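Side-chain contact in putative fructose-bisphosphate aldolase (Coccidioides immitis, PDB 3PM6), which is a putative class II fructose-bisphosphate aldolase, a closed eight-stranded TIM barrel that holds a zinc ion among its histidine side chains: residues L89-D94 with N194-Y199. Residues are numbered along the deposited sequence; the frame is centred on the assembly and turned at random.
Sequences LDHAQD and NVHGNY. With ZN (zinc ion), chain S.
H91, next to last in barrel strand 85-92, and H196, in the loop that follows strand 187-188, stand with their CA atoms 11.3 Å apart, a gap spanned by two imidazoles and a metal rather than by the backbones. The place is the zinc site at the C-terminal mouth of a TIM barrel, where one strand end and the loops after two other strands supply the ligands. The two side chains reach in from opposite sides and meet at the zinc ion: H91 NE2 binds it at 2.1 Å and H196 NE2 at 2.2 Å, with an NE2-zinc-NE2 angle of about 96°. Such an angle brings the two NE2 atoms within 3.2 Å of each other, a closeness explained by shared coordination and not by a hydrogen bond. In both histidines CG sits beside the backbone N and anti to the carbonyl carbon (chi1 -65° in H91), which sends each imidazole toward the metal. The ring planes are almost perpendicular, at 88°, and beside the nitrogens H91 CE1 lies 3.4 Å from H196 CE1. H227 ND1, just past strand 223-226, is the third protein ligand. The H91 ring is held at both nitrogens, by zinc at NE2 and by D120 OD2 at ND1; that oxygen also accepts from Q93 NE2. D90 OD1 lies 3.1 Å above the plane of that ring, nearer its periphery than its centre; D90 OD2, 4.2 Å from the zinc, is too distant to be a ligand. Beside H196, Y199 OH is hydrogen-bonded to G228 O and accepts from V195 N at 3.0 Å.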
# COMPACT_ATOMS: atom_id res chain seq x y z
N LEU A 89 5.96 -12.86 -6.57
CA LEU A 89 6.95 -11.94 -7.17
C LEU A 89 7.16 -12.25 -8.63
O LEU A 89 7.73 -13.29 -9.00
CB LEU A 89 8.29 -11.99 -6.41
CG LEU A 89 9.41 -11.00 -6.79
CD1 LEU A 89 9.06 -9.50 -6.59
CD2 LEU A 89 10.69 -11.37 -6.01
N ASP A 90 6.73 -11.34 -9.50
CA ASP A 90 6.85 -11.59 -10.96
C ASP A 90 8.20 -11.08 -11.47
O ASP A 90 8.74 -10.11 -10.91
CB ASP A 90 5.67 -10.89 -11.65
CG ASP A 90 5.51 -11.23 -13.12
OD1 ASP A 90 5.99 -12.30 -13.60
OD2 ASP A 90 4.88 -10.39 -13.81
N HIS A 91 8.74 -11.71 -12.52
CA HIS A 91 9.96 -11.21 -13.20
C HIS A 91 11.10 -10.79 -12.28
O HIS A 91 11.68 -9.73 -12.42
CB HIS A 91 9.58 -10.10 -14.20
CG HIS A 91 8.73 -10.65 -15.29
ND1 HIS A 91 9.16 -11.68 -16.09
CD2 HIS A 91 7.43 -10.44 -15.62
CE1 HIS A 91 8.19 -12.04 -16.90
NE2 HIS A 91 7.13 -11.30 -16.63
N ALA A 92 11.40 -11.63 -11.32
CA ALA A 92 12.57 -11.41 -10.54
C ALA A 92 13.75 -11.90 -11.39
O ALA A 92 13.89 -13.10 -11.60
CB ALA A 92 12.46 -12.17 -9.23
N GLN A 93 14.57 -10.97 -11.88
CA GLN A 93 15.58 -11.32 -12.87
C GLN A 93 17.00 -11.20 -12.35
O GLN A 93 17.96 -11.20 -13.14
CB GLN A 93 15.40 -10.51 -14.17
CG GLN A 93 14.00 -10.69 -14.81
CD GLN A 93 13.84 -9.89 -16.11
OE1 GLN A 93 14.57 -8.92 -16.35
NE2 GLN A 93 12.88 -10.30 -16.95
N ASP A 94 17.13 -11.15 -11.03
CA ASP A 94 18.40 -10.94 -10.33
C ASP A 94 18.43 -11.88 -9.12
O ASP A 94 17.60 -11.77 -8.24
CB ASP A 94 18.46 -9.49 -9.84
CG ASP A 94 19.84 -9.11 -9.21
OD1 ASP A 94 20.52 -9.95 -8.56
OD2 ASP A 94 20.22 -7.92 -9.36
N ASN A 194 4.05 -15.23 -27.68
CA ASN A 194 3.69 -14.12 -26.80
C ASN A 194 4.88 -13.15 -26.60
O ASN A 194 6.05 -13.51 -26.81
CB ASN A 194 3.11 -14.60 -25.48
CG ASN A 194 3.97 -15.63 -24.78
OD1 ASN A 194 4.76 -16.34 -25.42
ND2 ASN A 194 3.81 -15.74 -23.47
N VAL A 195 4.55 -11.90 -26.24
CA VAL A 195 5.50 -10.79 -26.18
C VAL A 195 5.03 -9.92 -25.02
O VAL A 195 3.80 -9.73 -24.80
CB VAL A 195 5.47 -9.95 -27.53
CG1 VAL A 195 6.00 -8.58 -27.34
CG2 VAL A 195 6.27 -10.59 -28.61
N HIS A 196 5.97 -9.44 -24.23
CA HIS A 196 5.67 -8.38 -23.26
C HIS A 196 5.51 -7.06 -23.99
O HIS A 196 6.25 -6.77 -24.92
CB HIS A 196 6.79 -8.26 -22.22
CG HIS A 196 6.81 -9.38 -21.24
ND1 HIS A 196 7.95 -10.13 -20.99
CD2 HIS A 196 5.84 -9.89 -20.44
CE1 HIS A 196 7.68 -11.03 -20.06
NE2 HIS A 196 6.41 -10.91 -19.72
N GLY A 197 4.57 -6.23 -23.52
CA GLY A 197 4.28 -4.93 -24.15
C GLY A 197 3.49 -5.00 -25.45
O GLY A 197 2.79 -5.96 -25.72
N ASN A 198 3.61 -3.97 -26.26
CA ASN A 198 2.76 -3.78 -27.44
C ASN A 198 3.22 -4.73 -28.55
O ASN A 198 4.39 -4.74 -28.89
CB ASN A 198 2.86 -2.32 -27.88
CG ASN A 198 1.68 -1.86 -28.75
OD1 ASN A 198 1.43 -2.37 -29.86
ND2 ASN A 198 0.98 -0.84 -28.26
N TYR A 199 2.29 -5.55 -29.04
CA TYR A 199 2.55 -6.48 -30.17
C TYR A 199 2.88 -5.76 -31.49
O TYR A 199 3.60 -6.30 -32.35
CB TYR A 199 1.38 -7.45 -30.35
CG TYR A 199 1.39 -8.54 -29.30
CD1 TYR A 199 1.85 -9.82 -29.60
CD2 TYR A 199 0.99 -8.28 -28.00
CE1 TYR A 199 1.91 -10.81 -28.62
CE2 TYR A 199 1.04 -9.24 -27.01
CZ TYR A 199 1.52 -10.51 -27.33
OH TYR A 199 1.55 -11.49 -26.35
ZN ZN S . 5.41 -11.43 -17.83